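Local structure of UDP-glucose:anthocyanidin 3-O-glucosyltransferase (Clitoria ternatea, 4REL) at residues A[7-12]-A[37-42]; A[62-67]-A[91-96]; A[358-363]-A[397-402]; A[378-383]-A[408-413]. The protein is a plant glycosyltransferase of the GT-B fold, built from two Rossmann-like domains that face each other across a cleft. All blocks are in the same frame, centred on the assembly; numbering follows the deposited sequence. Where two conformers were deposited one is given.

Interaction 1: residues A[7-12]-A[37-42]; sequences VAIFPF and FSFIGT
The F39 ring carries P11 over one face: P11 CD sits 4.3 Å from the ring centroid in a CH-pi contact, while P11 CG reaches F39 CE2 at 3.6 Å. I9 CG2 meets the same ring obliquely. Around the F37 ring, I9 CD1 lies at the edge, near the ring plane, and V7 CB approaches F37 CD1 obliquely at 3.8 Å. The F10 ring has a water in its plane at one edge; I40 CD1 touches F10 CE1 obliquely at 3.6 Å, the two side chains running alongside each other. F39 CG stands anti to the backbone N and beside the carbonyl carbon (chi1 -160°), which brings the ring to P11.

Between these side chains the strands pair in parallel. S38 N donates to V7 O almost straight (167° at the hydrogen), I9 N to S38 O, and I40 N to I9 O. Beyond I40 the strands splay, and P11 has no N-H to continue the ladder; the edge water instead donates to both P11 O and I40 O. S38 OG turns to H6 NE2. V7, I9, F37 and F39 share one face, where I9 and F37 pack on helix 18-31, and A8, F10 and S38 meet helix 89-104 on the other. Adjacent parallel strands joined through helix 18-31 form the opening beta-alpha-beta unit of a Rossmann-like domain.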
# COMPACT_ATOMS: atom_id res chain seq x y z
N VAL A 7 8.25 -5.90 -22.23
CA VAL A 7 7.97 -6.23 -20.85
C VAL A 7 6.47 -6.47 -20.68
O VAL A 7 5.65 -5.63 -21.09
CB VAL A 7 8.42 -5.08 -19.92
CG1 VAL A 7 8.17 -5.43 -18.46
CG2 VAL A 7 9.88 -4.77 -20.15
N ALA A 8 6.11 -7.62 -20.12
CA ALA A 8 4.71 -7.87 -19.80
C ALA A 8 4.55 -7.60 -18.32
O ALA A 8 5.40 -7.99 -17.53
CB ALA A 8 4.33 -9.30 -20.12
N ILE A 9 3.44 -6.94 -17.96
CA ILE A 9 3.22 -6.54 -16.58
C ILE A 9 1.90 -7.08 -16.08
O ILE A 9 0.86 -6.91 -16.73
CB ILE A 9 3.23 -5.00 -16.44
CG1 ILE A 9 4.58 -4.43 -16.90
CG2 ILE A 9 2.96 -4.59 -14.99
CD1 ILE A 9 4.53 -3.79 -18.28
N PHE A 10 1.95 -7.75 -14.92
CA PHE A 10 0.74 -8.30 -14.28
C PHE A 10 0.50 -7.66 -12.92
O PHE A 10 1.11 -8.07 -11.93
CB PHE A 10 0.87 -9.82 -14.07
CG PHE A 10 1.01 -10.61 -15.36
CD1 PHE A 10 -0.10 -10.95 -16.11
CD2 PHE A 10 2.27 -11.02 -15.79
CE1 PHE A 10 0.03 -11.68 -17.29
CE2 PHE A 10 2.42 -11.75 -16.97
CZ PHE A 10 1.29 -12.08 -17.72
N PRO A 11 -0.41 -6.67 -12.85
CA PRO A 11 -0.81 -6.20 -11.52
C PRO A 11 -1.60 -7.26 -10.79
O PRO A 11 -2.18 -8.14 -11.42
CB PRO A 11 -1.75 -5.03 -11.84
CG PRO A 11 -2.33 -5.39 -13.20
CD PRO A 11 -1.15 -5.99 -13.93
N PHE A 12 -1.62 -7.16 -9.46
CA PHE A 12 -2.68 -7.78 -8.67
C PHE A 12 -3.86 -6.84 -8.90
O PHE A 12 -3.82 -5.67 -8.51
CB PHE A 12 -2.25 -7.82 -7.20
CG PHE A 12 -3.17 -8.60 -6.30
CD1 PHE A 12 -3.46 -9.94 -6.55
CD2 PHE A 12 -3.69 -8.01 -5.16
CE1 PHE A 12 -4.30 -10.66 -5.68
CE2 PHE A 12 -4.52 -8.73 -4.30
CZ PHE A 12 -4.82 -10.05 -4.55
N PHE A 37 5.82 -1.96 -23.38
CA PHE A 37 5.31 -2.34 -22.07
C PHE A 37 3.85 -2.75 -22.22
O PHE A 37 3.01 -1.96 -22.66
CB PHE A 37 5.46 -1.18 -21.07
CG PHE A 37 6.90 -0.85 -20.75
CD1 PHE A 37 7.51 -1.37 -19.62
CD2 PHE A 37 7.66 -0.07 -21.62
CE1 PHE A 37 8.85 -1.09 -19.33
CE2 PHE A 37 9.00 0.21 -21.34
CZ PHE A 37 9.59 -0.30 -20.19
N SER A 38 3.55 -3.99 -21.86
CA SER A 38 2.22 -4.54 -22.05
C SER A 38 1.59 -4.80 -20.69
O SER A 38 2.01 -5.71 -19.98
CB SER A 38 2.29 -5.82 -22.88
OG SER A 38 2.70 -5.55 -24.23
N PHE A 39 0.60 -3.99 -20.35
CA PHE A 39 -0.03 -4.00 -19.03
C PHE A 39 -1.28 -4.87 -19.10
O PHE A 39 -2.23 -4.56 -19.83
CB PHE A 39 -0.38 -2.56 -18.64
CG PHE A 39 -0.59 -2.35 -17.16
CD1 PHE A 39 0.45 -1.91 -16.36
CD2 PHE A 39 -1.83 -2.58 -16.58
CE1 PHE A 39 0.27 -1.70 -15.00
CE2 PHE A 39 -2.02 -2.37 -15.22
CZ PHE A 39 -0.98 -1.94 -14.43
N ILE A 40 -1.29 -5.96 -18.34
CA ILE A 40 -2.31 -6.98 -18.50
C ILE A 40 -3.17 -7.04 -17.25
O ILE A 40 -2.74 -7.52 -16.20
CB ILE A 40 -1.65 -8.36 -18.74
CG1 ILE A 40 -0.76 -8.32 -19.99
CG2 ILE A 40 -2.72 -9.45 -18.88
CD1 ILE A 40 0.20 -9.52 -20.12
N GLY A 41 -4.40 -6.53 -17.35
CA GLY A 41 -5.30 -6.50 -16.21
C GLY A 41 -6.64 -7.11 -16.54
O GLY A 41 -6.82 -7.68 -17.62
N THR A 42 -7.59 -7.01 -15.61
CA THR A 42 -8.95 -7.48 -15.86
C THR A 42 -9.77 -6.32 -16.39
O THR A 42 -9.30 -5.18 -16.39
CB THR A 42 -9.60 -7.99 -14.57
OG1 THR A 42 -9.62 -6.92 -13.61
CG2 THR A 42 -8.81 -9.15 -13.98
O HOH W 1 -2.66 -9.32 -13.99

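Interaction 2: residues A[62-67]-A[91-96]; sequences FTISDG and DNLRKG
N92 and S65 carry the main hydrogen-bonded contact, in which one side-chain amide holds both backbone polar groups of a single residue. N92 OD1 accepts from S65 N at 3.1 Å, in the carbonyl plane and on a lone pair, and N92 ND2 donates to S65 O at 2.9 Å, tilted somewhat out of the amide plane. With CG anti to the backbone N (chi1 -174°), the amide of N92 extends from the helix to the chain leaving the strand, and a further bond from ND2 to T88 OG1 limits its rotation. S65 OG in turn accepts from G67 N at 3.0 Å, an ST turn that bends the chain just beyond this pair.

A charged group supplies the third bond across the contact. The K95 chain folds at its second and third torsions to bring NZ back to T63 O, 2.8 Å away and in the carbonyl plane.

Apolar packing centres on I64, which points toward the helix. Its CG2 lies 3.4 Å from G96 N, an approach possible because G96 has no side chain there, and equally close to N92 O. I64 CD1, on the other branch, lies 3.8 Å from L93 CD2.

Strand 59-64 is at one edge of its parallel sheet and pairs with strand 36-42. Residues 91-96 of helix 89-104 run nearly antiparallel to it across the sheet face; L93 also packs on helix 119-127, while I64 and N92 both touch F85 of helix 80-86.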
# COMPACT_ATOMS: atom_id res chain seq x y z
N PHE A 62 -4.01 -4.68 -22.05
CA PHE A 62 -4.70 -5.90 -22.47
C PHE A 62 -5.57 -6.43 -21.35
O PHE A 62 -5.34 -6.13 -20.17
CB PHE A 62 -3.68 -6.95 -22.93
CG PHE A 62 -2.79 -6.45 -24.04
CD1 PHE A 62 -3.24 -6.43 -25.34
CD2 PHE A 62 -1.52 -5.95 -23.76
CE1 PHE A 62 -2.45 -5.94 -26.36
CE2 PHE A 62 -0.72 -5.46 -24.78
CZ PHE A 62 -1.18 -5.46 -26.08
N THR A 63 -6.59 -7.20 -21.72
CA THR A 63 -7.58 -7.66 -20.75
C THR A 63 -7.65 -9.18 -20.64
O THR A 63 -7.78 -9.88 -21.65
CB THR A 63 -8.97 -7.14 -21.12
OG1 THR A 63 -8.95 -5.71 -21.19
CG2 THR A 63 -10.01 -7.58 -20.09
N ILE A 64 -7.59 -9.69 -19.41
CA ILE A 64 -7.78 -11.12 -19.15
C ILE A 64 -8.97 -11.33 -18.20
O ILE A 64 -9.54 -10.37 -17.67
CB ILE A 64 -6.52 -11.77 -18.56
CG1 ILE A 64 -6.12 -11.10 -17.25
CG2 ILE A 64 -5.37 -11.73 -19.58
CD1 ILE A 64 -4.91 -11.75 -16.56
N SER A 65 -9.34 -12.59 -18.00
CA SER A 65 -10.50 -12.92 -17.15
C SER A 65 -10.31 -12.53 -15.68
O SER A 65 -9.20 -12.61 -15.15
CB SER A 65 -10.79 -14.42 -17.22
OG SER A 65 -11.87 -14.76 -16.37
N ASP A 66 -11.39 -12.12 -15.02
CA ASP A 66 -11.35 -11.89 -13.58
C ASP A 66 -11.72 -13.13 -12.76
O ASP A 66 -11.66 -13.10 -11.53
CB ASP A 66 -12.22 -10.68 -13.17
CG ASP A 66 -13.69 -10.85 -13.55
OD1 ASP A 66 -14.12 -11.95 -13.96
OD2 ASP A 66 -14.44 -9.85 -13.42
N GLY A 67 -12.09 -14.21 -13.44
CA GLY A 67 -12.40 -15.45 -12.76
C GLY A 67 -13.81 -15.52 -12.21
O GLY A 67 -14.17 -16.48 -11.52
N ASP A 91 -2.69 -20.11 -17.07
CA ASP A 91 -3.25 -20.09 -18.42
C ASP A 91 -4.01 -18.80 -18.74
O ASP A 91 -3.95 -18.32 -19.87
CB ASP A 91 -4.10 -21.33 -18.69
CG ASP A 91 -3.26 -22.54 -18.97
OD1 ASP A 91 -2.09 -22.36 -19.40
OD2 ASP A 91 -3.75 -23.67 -18.76
N ASN A 92 -4.70 -18.24 -17.76
CA ASN A 92 -5.35 -16.96 -17.96
C ASN A 92 -4.30 -15.87 -18.19
O ASN A 92 -4.47 -15.00 -19.05
CB ASN A 92 -6.21 -16.62 -16.74
CG ASN A 92 -7.03 -15.35 -16.93
OD1 ASN A 92 -7.53 -15.06 -18.02
ND2 ASN A 92 -7.18 -14.59 -15.85
N LEU A 93 -3.21 -15.93 -17.44
CA LEU A 93 -2.13 -14.97 -17.65
C LEU A 93 -1.52 -15.11 -19.04
O LEU A 93 -1.16 -14.11 -19.68
CB LEU A 93 -1.04 -15.13 -16.58
CG LEU A 93 -1.51 -15.07 -15.14
CD1 LEU A 93 -0.28 -15.21 -14.22
CD2 LEU A 93 -2.22 -13.76 -14.87
N ARG A 94 -1.41 -16.35 -19.52
CA ARG A 94 -0.83 -16.59 -20.84
C ARG A 94 -1.74 -16.11 -21.96
O ARG A 94 -1.30 -15.88 -23.07
CB ARG A 94 -0.48 -18.08 -21.03
CG ARG A 94 0.62 -18.57 -20.09
CD ARG A 94 0.92 -20.06 -20.29
NE ARG A 94 2.00 -20.50 -19.41
CZ ARG A 94 1.86 -21.38 -18.42
NH1 ARG A 94 0.68 -21.93 -18.16
NH2 ARG A 94 2.92 -21.70 -17.68
N LYS A 95 -3.03 -15.96 -21.67
CA LYS A 95 -3.91 -15.37 -22.67
C LYS A 95 -3.51 -13.90 -22.83
O LYS A 95 -3.50 -13.36 -23.93
CB LYS A 95 -5.39 -15.52 -22.27
CG LYS A 95 -6.36 -15.38 -23.43
CD LYS A 95 -6.78 -13.93 -23.67
CE LYS A 95 -7.63 -13.39 -22.53
NZ LYS A 95 -8.45 -12.22 -22.93
N GLY A 96 -3.16 -13.25 -21.72
CA GLY A 96 -2.64 -11.89 -21.77
C GLY A 96 -1.35 -11.80 -22.57
O GLY A 96 -1.16 -10.87 -23.36

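Interaction 3: residues A[358-363]-A[397-402]; sequences PMICRP and KSLNLI
S398, whose CB lies 3.8 Å from I360 CD1, has its hydroxyl oxygen engaged twice within an otherwise apolar contact. OG makes weak hydrogen bonds with G394 O, one turn back in the same helix, and with E386 N, outside that helix. S398 CB, not OG, meets the strand. S398 O is also spoken for: it accepts from I402 N at 3.2 Å, so the methyl of I360 that rests 3.6 Å from this oxygen packs against an already bonded helical carbonyl.

No hydrogen bond runs between the strand and the helix; the join is made by hydrocarbon. I360 carries most of it. Its side chain is extended at the second torsion (chi2 166°), which drives CD1 outward onto the helix backbone at S398 and against L399 CD2, 3.9 Å away. Nearer its root, I360 CG1 meets I402 CG1 at 4.1 Å, and the two isoleucines slide past each other in opposite directions. I402 sends its other branch to the proline: CG2 presses on P358 CG at 3.6 Å.

All the residues that touch are buried. The strand hydrogen-bonds through P358 and I360 to strand 337-342 and through M359 to V381 and V383, just before and within strand 382-384, placing it inside the parallel sheet. Residues 397-402 of helix 392-403 lie nearly antiparallel to it; I402 also touches V339, and both P358 and I402 reach I411 of helix 409-425.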
# COMPACT_ATOMS: atom_id res chain seq x y z
N PRO A 358 2.35 13.11 11.55
CA PRO A 358 2.35 12.00 12.51
C PRO A 358 1.01 11.27 12.48
O PRO A 358 0.02 11.83 11.99
CB PRO A 358 2.56 12.71 13.85
CG PRO A 358 2.03 14.08 13.64
CD PRO A 358 2.35 14.43 12.21
N MET A 359 0.97 10.03 12.96
CA MET A 359 -0.23 9.22 12.77
C MET A 359 -0.83 8.65 14.05
O MET A 359 -0.13 8.42 15.02
CB MET A 359 0.07 8.07 11.81
CG MET A 359 0.17 8.51 10.36
SD MET A 359 0.94 7.29 9.28
CE MET A 359 2.68 7.55 9.67
N ILE A 360 -2.15 8.46 14.04
CA ILE A 360 -2.84 7.65 15.04
C ILE A 360 -3.39 6.47 14.26
O ILE A 360 -4.10 6.65 13.27
CB ILE A 360 -4.02 8.41 15.67
CG1 ILE A 360 -3.51 9.59 16.49
CG2 ILE A 360 -4.86 7.47 16.55
CD1 ILE A 360 -4.60 10.59 16.87
N CYS A 361 -3.05 5.27 14.71
CA CYS A 361 -3.21 4.07 13.90
C CYS A 361 -4.24 3.12 14.47
O CYS A 361 -4.23 2.82 15.66
CB CYS A 361 -1.89 3.30 13.83
SG CYS A 361 -0.50 4.26 13.17
N ARG A 362 -5.14 2.64 13.61
CA ARG A 362 -6.03 1.55 13.97
C ARG A 362 -5.99 0.55 12.82
O ARG A 362 -6.80 0.62 11.91
CB ARG A 362 -7.46 2.07 14.19
CG ARG A 362 -8.36 1.18 15.06
CD ARG A 362 -8.53 -0.21 14.46
NE ARG A 362 -9.73 -0.92 14.89
CZ ARG A 362 -9.90 -2.23 14.74
NH1 ARG A 362 -8.95 -2.96 14.17
NH2 ARG A 362 -11.03 -2.80 15.14
N PRO A 363 -5.05 -0.40 12.89
CA PRO A 363 -4.93 -1.38 11.79
C PRO A 363 -6.11 -2.35 11.80
O PRO A 363 -6.54 -2.79 12.88
CB PRO A 363 -3.60 -2.09 12.10
CG PRO A 363 -3.37 -1.89 13.57
CD PRO A 363 -4.06 -0.61 13.96
N LYS A 397 -7.81 10.89 23.79
CA LYS A 397 -6.48 10.95 24.39
C LYS A 397 -5.39 10.94 23.32
O LYS A 397 -4.45 11.72 23.41
CB LYS A 397 -6.26 9.82 25.41
CG LYS A 397 -7.09 10.01 26.68
CD LYS A 397 -6.95 8.84 27.65
CE LYS A 397 -7.88 9.02 28.85
NZ LYS A 397 -7.71 7.93 29.85
N SER A 398 -5.53 10.10 22.30
CA SER A 398 -4.52 10.04 21.23
C SER A 398 -4.47 11.35 20.44
O SER A 398 -3.39 11.81 20.06
CB SER A 398 -4.78 8.86 20.29
OG SER A 398 -4.63 7.64 20.99
N LEU A 399 -5.64 11.93 20.19
CA LEU A 399 -5.72 13.20 19.46
C LEU A 399 -5.01 14.29 20.24
O LEU A 399 -4.25 15.07 19.67
CB LEU A 399 -7.18 13.59 19.20
CG LEU A 399 -7.91 12.79 18.12
CD1 LEU A 399 -9.42 13.01 18.20
CD2 LEU A 399 -7.41 13.24 16.77
N ASN A 400 -5.24 14.34 21.56
CA ASN A 400 -4.57 15.36 22.36
C ASN A 400 -3.07 15.19 22.42
O ASN A 400 -2.32 16.16 22.34
CB ASN A 400 -5.16 15.40 23.78
CG ASN A 400 -6.41 16.25 23.86
OD1 ASN A 400 -6.34 17.47 24.01
ND2 ASN A 400 -7.56 15.60 23.76
N LEU A 401 -2.64 13.94 22.58
CA LEU A 401 -1.22 13.62 22.66
C LEU A 401 -0.46 14.16 21.46
O LEU A 401 0.51 14.90 21.62
CB LEU A 401 -1.02 12.10 22.76
CG LEU A 401 0.43 11.63 22.68
CD1 LEU A 401 1.20 12.16 23.88
CD2 LEU A 401 0.49 10.11 22.65
N ILE A 402 -0.93 13.82 20.26
CA ILE A 402 -0.23 14.21 19.03
C ILE A 402 -0.43 15.68 18.67
O ILE A 402 0.53 16.37 18.30
CB ILE A 402 -0.68 13.34 17.84
CG1 ILE A 402 -0.46 11.84 18.14
CG2 ILE A 402 0.02 13.77 16.56
CD1 ILE A 402 0.99 11.46 18.41

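Interaction 4: residues A[378-383]-A[408-413]; sequences IWEVGV and GKKIRD
The backbones come closest at V381 and I411, with CA atoms 4.9 Å apart, where the chain leaves helix 368-378 through E380, at positive phi (52°), and enters strand 382-384. This is the helix-to-strand turn of a beta-alpha-beta unit in the C-terminal Rossmann-like domain of the GT-B fold, and the start of helix 409-425 packs on it.

I411 fills the junction with both of its branches. CG2 lies against the V381-G382 peptide, 3.6 Å from V381 C, whereas CD1 continues to V383 CG1 at 3.8 Å, the two side chains crossing at about a right angle. I411 CG1 rests beside E380 O, a carbonyl that accepts from N414 ND2 farther along the helix. L401 of helix 392-403 touches V383.

Nearer the surface, a salt bridge clips the turn to the helix. K410 leaves its backbone with CG anti to N (chi1 171°) and runs fully extended, while E380 is also extended beyond CG; NZ and OE2 meet at 2.8 Å. The ammonium group comes from the syn side of the carboxylate, though 31° out of its plane. K409 and D413 make a second ion pair along the helix, with NZ on the syn lone pair of OD2. R412 lays one guanidinium face over the first turn, and its NH1 is held by I402 O and Q405 O. G382 N, 3.6 Å from I411 CG2, is buried without a hydrogen-bond partner.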
# COMPACT_ATOMS: atom_id res chain seq x y z
N ILE A 378 9.24 1.85 15.86
CA ILE A 378 10.48 1.93 15.11
C ILE A 378 10.75 3.37 14.66
O ILE A 378 11.68 4.02 15.15
CB ILE A 378 10.50 0.94 13.94
CG1 ILE A 378 10.40 -0.49 14.48
CG2 ILE A 378 11.77 1.10 13.11
CD1 ILE A 378 10.43 -1.56 13.39
N TRP A 379 9.93 3.89 13.75
CA TRP A 379 10.03 5.29 13.34
C TRP A 379 9.66 6.25 14.47
O TRP A 379 10.16 7.38 14.52
CB TRP A 379 9.09 5.58 12.17
CG TRP A 379 9.37 4.77 10.94
CD1 TRP A 379 10.54 4.17 10.58
CD2 TRP A 379 8.43 4.46 9.91
NE1 TRP A 379 10.39 3.53 9.38
CE2 TRP A 379 9.10 3.68 8.95
CE3 TRP A 379 7.08 4.77 9.70
CZ2 TRP A 379 8.47 3.20 7.80
CZ3 TRP A 379 6.46 4.30 8.57
CH2 TRP A 379 7.15 3.52 7.63
N GLU A 380 8.79 5.79 15.37
CA GLU A 380 8.21 6.63 16.42
C GLU A 380 7.60 7.93 15.89
O GLU A 380 7.87 9.02 16.41
CB GLU A 380 9.23 6.91 17.53
CG GLU A 380 9.77 5.62 18.16
CD GLU A 380 10.68 5.85 19.35
OE1 GLU A 380 11.88 5.56 19.23
OE2 GLU A 380 10.19 6.32 20.39
N VAL A 381 6.74 7.81 14.87
CA VAL A 381 6.10 8.97 14.25
C VAL A 381 4.59 8.89 14.44
O VAL A 381 3.82 9.52 13.72
CB VAL A 381 6.42 9.11 12.74
CG1 VAL A 381 7.89 9.47 12.54
CG2 VAL A 381 6.06 7.84 11.95
N GLY A 382 4.18 8.12 15.44
CA GLY A 382 2.76 7.99 15.72
C GLY A 382 2.48 7.02 16.84
O GLY A 382 3.42 6.50 17.46
N VAL A 383 1.20 6.79 17.10
CA VAL A 383 0.77 5.84 18.13
C VAL A 383 -0.32 4.94 17.57
O VAL A 383 -1.07 5.31 16.67
CB VAL A 383 0.24 6.55 19.41
CG1 VAL A 383 1.36 7.30 20.12
CG2 VAL A 383 -0.91 7.48 19.08
N GLY A 408 3.68 14.76 23.31
CA GLY A 408 3.70 14.30 21.93
C GLY A 408 4.79 14.97 21.11
O GLY A 408 4.88 14.76 19.89
N LYS A 409 5.62 15.76 21.76
CA LYS A 409 6.63 16.53 21.03
C LYS A 409 7.66 15.65 20.32
O LYS A 409 8.06 15.94 19.18
CB LYS A 409 7.33 17.53 21.96
CG LYS A 409 8.49 18.27 21.29
CD LYS A 409 8.97 19.43 22.14
CE LYS A 409 10.11 20.18 21.45
NZ LYS A 409 11.35 19.36 21.34
N LYS A 410 8.09 14.58 20.99
CA LYS A 410 9.04 13.66 20.38
C LYS A 410 8.49 13.11 19.07
O LYS A 410 9.18 13.07 18.05
CB LYS A 410 9.37 12.51 21.33
CG LYS A 410 10.20 11.41 20.67
CD LYS A 410 10.39 10.20 21.58
CE LYS A 410 11.38 9.20 20.95
NZ LYS A 410 11.72 8.07 21.87
N ILE A 411 7.24 12.67 19.10
CA ILE A 411 6.61 12.14 17.89
C ILE A 411 6.50 13.18 16.78
O ILE A 411 6.79 12.90 15.61
CB ILE A 411 5.22 11.56 18.23
CG1 ILE A 411 5.42 10.21 18.92
CG2 ILE A 411 4.38 11.40 16.98
CD1 ILE A 411 4.20 9.73 19.67
N ARG A 412 6.11 14.40 17.15
CA ARG A 412 6.03 15.48 16.18
C ARG A 412 7.40 15.79 15.59
O ARG A 412 7.54 15.99 14.38
CB ARG A 412 5.41 16.74 16.82
CG ARG A 412 3.91 16.57 17.13
CD ARG A 412 3.23 17.87 17.55
NE ARG A 412 3.82 18.42 18.77
CZ ARG A 412 3.42 18.13 20.01
NH1 ARG A 412 2.42 17.29 20.24
NH2 ARG A 412 4.04 18.70 21.04
N ASP A 413 8.42 15.81 16.44
CA ASP A 413 9.78 16.09 15.98
C ASP A 413 10.27 14.98 15.06
O ASP A 413 10.92 15.24 14.04
CB ASP A 413 10.75 16.23 17.17
CG ASP A 413 10.58 17.55 17.91
OD1 ASP A 413 9.92 18.47 17.38
OD2 ASP A 413 11.12 17.66 19.03

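From the N terminus, interaction 1 closes the loop through helix 18-31 by setting strands 6-10 and 36-42 side by side. Interaction 2 follows in series, folding helix 89-104 back onto strand 59-64; backbone bonds F62 N to F39 O and I64 N to G41 O join the two contacts in one sheet. Interactions 3 and 4 lie across the chain's centre, the nearest atoms of interactions 1 and 3 being about 17 Å apart. Their segments alternate, so the loops cross rather than nest. C361 N to V383 O links their neighbouring strands, and the successive helices 392-403 and 409-425 are joined at their ends, tying together one margin of the second sheet.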